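Local coordinates for protein immunomodulatory active chitinase (Trichuris suis, PDB 6G9C) that probably hydrolyses chitin as a secreted family 18 chitinase and displays immunomodulatory properties in inflammatory lung disease, at residues 169-174 / 209-214. Sequence-based numbering, arbitrary orientation.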
ATOM      1  N   GLU A 169      20.395  -5.190 -19.093  1.00 35.16           N
ATOM      2  CA  GLU A 169      19.227  -4.594 -19.743  1.00 33.43           C
ATOM      3  C   GLU A 169      18.048  -4.436 -18.774  1.00 38.88           C
ATOM      4  O   GLU A 169      17.292  -3.458 -18.879  1.00 34.78           O
ATOM      5  CB  GLU A 169      18.834  -5.430 -20.961  1.00 34.31           C
ATOM      6  CG  GLU A 169      19.854  -5.285 -22.122  1.00 38.04           C
ATOM      7  CD  GLU A 169      19.794  -6.409 -23.152  1.00 43.75           C
ATOM      8  OE1 GLU A 169      18.783  -7.139 -23.212  1.00 44.78           O
ATOM      9  OE2 GLU A 169      20.778  -6.560 -23.909  1.00 42.46           O
ATOM     10  N   ILE A 170      17.862  -5.383 -17.845  1.00 34.32           N
ATOM     11  CA  ILE A 170      16.821  -5.225 -16.817  1.00 34.26           C
ATOM     12  C   ILE A 170      17.055  -3.946 -16.024  1.00 32.74           C
ATOM     13  O   ILE A 170      16.154  -3.110 -15.873  1.00 32.70           O
ATOM     14  CB  ILE A 170      16.766  -6.448 -15.879  1.00 31.51           C
ATOM     15  CG1 ILE A 170      16.094  -7.650 -16.558  1.00 28.05           C
ATOM     16  CG2 ILE A 170      16.009  -6.099 -14.538  1.00 27.51           C
ATOM     17  CD1 ILE A 170      16.409  -9.000 -15.874  1.00 28.45           C
ATOM     18  N   LEU A 171      18.277  -3.769 -15.515  1.00 32.12           N
ATOM     19  CA  LEU A 171      18.565  -2.581 -14.716  1.00 37.76           C
ATOM     20  C   LEU A 171      18.352  -1.315 -15.531  1.00 37.88           C
ATOM     21  O   LEU A 171      17.752  -0.352 -15.039  1.00 34.11           O
ATOM     22  CB  LEU A 171      19.989  -2.637 -14.155  1.00 31.88           C
ATOM     23  CG  LEU A 171      20.426  -1.387 -13.378  1.00 40.19           C
ATOM     24  CD1 LEU A 171      19.571  -1.179 -12.128  1.00 41.51           C
ATOM     25  CD2 LEU A 171      21.896  -1.441 -13.015  1.00 42.12           C
ATOM     26  N   ALA A 172      18.814  -1.308 -16.789  1.00 31.56           N
ATOM     27  CA  ALA A 172      18.632  -0.136 -17.640  1.00 37.38           C
ATOM     28  C   ALA A 172      17.156   0.210 -17.788  1.00 36.39           C
ATOM     29  O   ALA A 172      16.775   1.389 -17.730  1.00 33.93           O
ATOM     30  CB  ALA A 172      19.267  -0.376 -19.017  1.00 37.54           C
ATOM     31  N   LYS A 173      16.312  -0.800 -18.013  1.00 33.72           N
ATOM     32  CA  LYS A 173      14.879  -0.547 -18.125  1.00 37.65           C
ATOM     33  C   LYS A 173      14.317  -0.021 -16.816  1.00 32.86           C
ATOM     34  O   LYS A 173      13.499   0.913 -16.814  1.00 35.95           O
ATOM     35  CB  LYS A 173      14.133  -1.817 -18.524  1.00 34.64           C
ATOM     36  CG  LYS A 173      12.650  -1.594 -18.795  1.00 38.22           C
ATOM     37  CD  LYS A 173      12.470  -0.727 -20.036  1.00 45.96           C
ATOM     38  CE  LYS A 173      11.114  -0.944 -20.689  1.00 58.92           C
ATOM     39  NZ  LYS A 173      10.608   0.257 -21.417  1.00 66.54           N
ATOM     40  N   PHE A 174      14.737  -0.617 -15.694  1.00 29.59           N
ATOM     41  CA  PHE A 174      14.242  -0.178 -14.386  1.00 30.87           C
ATOM     42  C   PHE A 174      14.582   1.292 -14.158  1.00 33.54           C
ATOM     43  O   PHE A 174      13.750   2.068 -13.669  1.00 31.05           O
ATOM     44  CB  PHE A 174      14.827  -1.052 -13.263  1.00 29.05           C
ATOM     45  CG  PHE A 174      14.176  -2.421 -13.119  1.00 28.22           C
ATOM     46  CD1 PHE A 174      13.245  -2.881 -14.046  1.00 27.07           C
ATOM     47  CD2 PHE A 174      14.493  -3.245 -12.039  1.00 27.27           C
ATOM     48  CE1 PHE A 174      12.651  -4.136 -13.899  1.00 29.93           C
ATOM     49  CE2 PHE A 174      13.905  -4.501 -11.894  1.00 30.80           C
ATOM     50  CZ  PHE A 174      12.990  -4.946 -12.832  1.00 29.93           C
ATOM     51  N   ALA A 209      28.130  -7.641 -10.315  1.00 35.24           N
ATOM     52  CA  ALA A 209      28.131  -6.820  -9.105  1.00 39.22           C
ATOM     53  C   ALA A 209      27.720  -5.384  -9.406  1.00 38.54           C
ATOM     54  O   ALA A 209      27.138  -4.708  -8.551  1.00 39.56           O
ATOM     55  CB  ALA A 209      29.516  -6.831  -8.459  1.00 41.18           C
ATOM     56  N   LYS A 210      28.011  -4.910 -10.612  1.00 44.16           N
ATOM     57  CA  LYS A 210      27.712  -3.532 -10.964  1.00 42.26           C
ATOM     58  C   LYS A 210      26.227  -3.308 -11.212  1.00 38.66           C
ATOM     59  O   LYS A 210      25.766  -2.169 -11.095  1.00 42.22           O
ATOM     60  CB  LYS A 210      28.535  -3.126 -12.192  1.00 38.23           C
ATOM     61  CG  LYS A 210      30.052  -3.169 -11.969  1.00 38.75           C
ATOM     62  CD  LYS A 210      30.833  -2.589 -13.140  1.00 46.38           C
ATOM     63  CE  LYS A 210      32.336  -2.802 -12.947  1.00 54.05           C
ATOM     64  NZ  LYS A 210      33.160  -1.730 -13.586  1.00 64.79           N
ATOM     65  N   VAL A 211      25.463  -4.354 -11.529  1.00 32.76           N
ATOM     66  CA  VAL A 211      24.068  -4.170 -11.913  1.00 31.99           C
ATOM     67  C   VAL A 211      23.070  -4.796 -10.947  1.00 37.12           C
ATOM     68  O   VAL A 211      21.910  -4.354 -10.924  1.00 33.73           O
ATOM     69  CB  VAL A 211      23.803  -4.677 -13.349  1.00 32.96           C
ATOM     70  CG1 VAL A 211      24.668  -3.904 -14.360  1.00 38.64           C
ATOM     71  CG2 VAL A 211      24.050  -6.159 -13.454  1.00 35.62           C
ATOM     72  N   LEU A 212      23.438  -5.807 -10.160  1.00 32.99           N
ATOM     73  CA  LEU A 212      22.524  -6.369  -9.176  1.00 31.77           C
ATOM     74  C   LEU A 212      22.659  -5.634  -7.850  1.00 28.93           C
ATOM     75  O   LEU A 212      23.770  -5.343  -7.396  1.00 34.19           O
ATOM     76  CB  LEU A 212      22.798  -7.860  -8.963  1.00 30.10           C
ATOM     77  CG  LEU A 212      22.560  -8.747 -10.187  1.00 34.55           C
ATOM     78  CD1 LEU A 212      23.294 -10.089 -10.065  1.00 31.12           C
ATOM     79  CD2 LEU A 212      21.064  -8.938 -10.413  1.00 34.33           C
ATOM     80  N   ASP A 213      21.519  -5.342  -7.223  1.00 30.86           N
ATOM     81  CA  ASP A 213      21.559  -4.727  -5.901  1.00 33.19           C
ATOM     82  C   ASP A 213      22.238  -5.653  -4.889  1.00 31.90           C
ATOM     83  O   ASP A 213      23.087  -5.218  -4.101  1.00 33.35           O
ATOM     84  CB  ASP A 213      20.142  -4.357  -5.463  1.00 33.00           C
ATOM     85  CG  ASP A 213      19.567  -3.209  -6.291  1.00 35.13           C
ATOM     86  OD1 ASP A 213      20.264  -2.188  -6.455  1.00 40.09           O
ATOM     87  OD2 ASP A 213      18.435  -3.340  -6.799  1.00 37.11           O
ATOM     88  N   PHE A 214      21.880  -6.935  -4.898  1.00 26.86           N
ATOM     89  CA  PHE A 214      22.631  -7.935  -4.138  1.00 30.57           C
ATOM     90  C   PHE A 214      22.271  -9.308  -4.689  1.00 27.78           C
ATOM     91  O   PHE A 214      21.386  -9.431  -5.534  1.00 28.20           O
ATOM     92  CB  PHE A 214      22.375  -7.837  -2.616  1.00 30.67           C
ATOM     93  CG  PHE A 214      20.913  -7.841  -2.197  1.00 28.96           C
ATOM     94  CD1 PHE A 214      20.181  -9.023  -2.160  1.00 27.70           C
ATOM     95  CD2 PHE A 214      20.294  -6.673  -1.775  1.00 34.98           C
ATOM     96  CE1 PHE A 214      18.848  -9.039  -1.732  1.00 29.83           C
ATOM     97  CE2 PHE A 214      18.960  -6.678  -1.341  1.00 30.41           C
ATOM     98  CZ  PHE A 214      18.235  -7.868  -1.320  1.00 28.54           C
TER
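Leu171 meets Val211 where helix 160-181 runs past helix 205-211, and this one pair carries nearly the whole contact. Before it in the sequence, Glu169 turns to helix 126-142, where OE1 forms a salt bridge with Arg129, while Ile170 packs inward on Phe148 and Phe188, two side chains of the barrel strands.

Leu171 is the residue that reaches across. The side chain leaves the helix with chi1 at 176°, CG trans to N, which carries CD2 toward Val211, and this methyl does the touching. Leu171 CD2 rests 3.8 Å from Val211 CB. It lies as close to the root of the valine, with Leu171 CD2 3.7 Å from Val211 CA. Leu171 CD2 also sits 3.6 Å from Val211 O: the leucine packs beside the peptide as well as the side chain, by van der Waals contact alone. Across the contact, Val211 holds CG1 anti to its own carbonyl carbon (chi1 -60°), bringing Val211 CG1 within 3.9 Å of Leu171 CD2. Leu171 also touches Arg185, whose NH2 is held by Asp213 OD1; Asp213 OD2 accepts a bond from Phe188 N, tying the turn after Val211 to strand 187-193.

Further on, Phe174 packs against Phe148, Leu186 and Val137. The contact is a small surface one, joining helix 160-181, which follows strand 147-151, to helix 205-211, which leads into strand 214-218, on the outside of the TIM barrel of glycosyl hydrolase family 18.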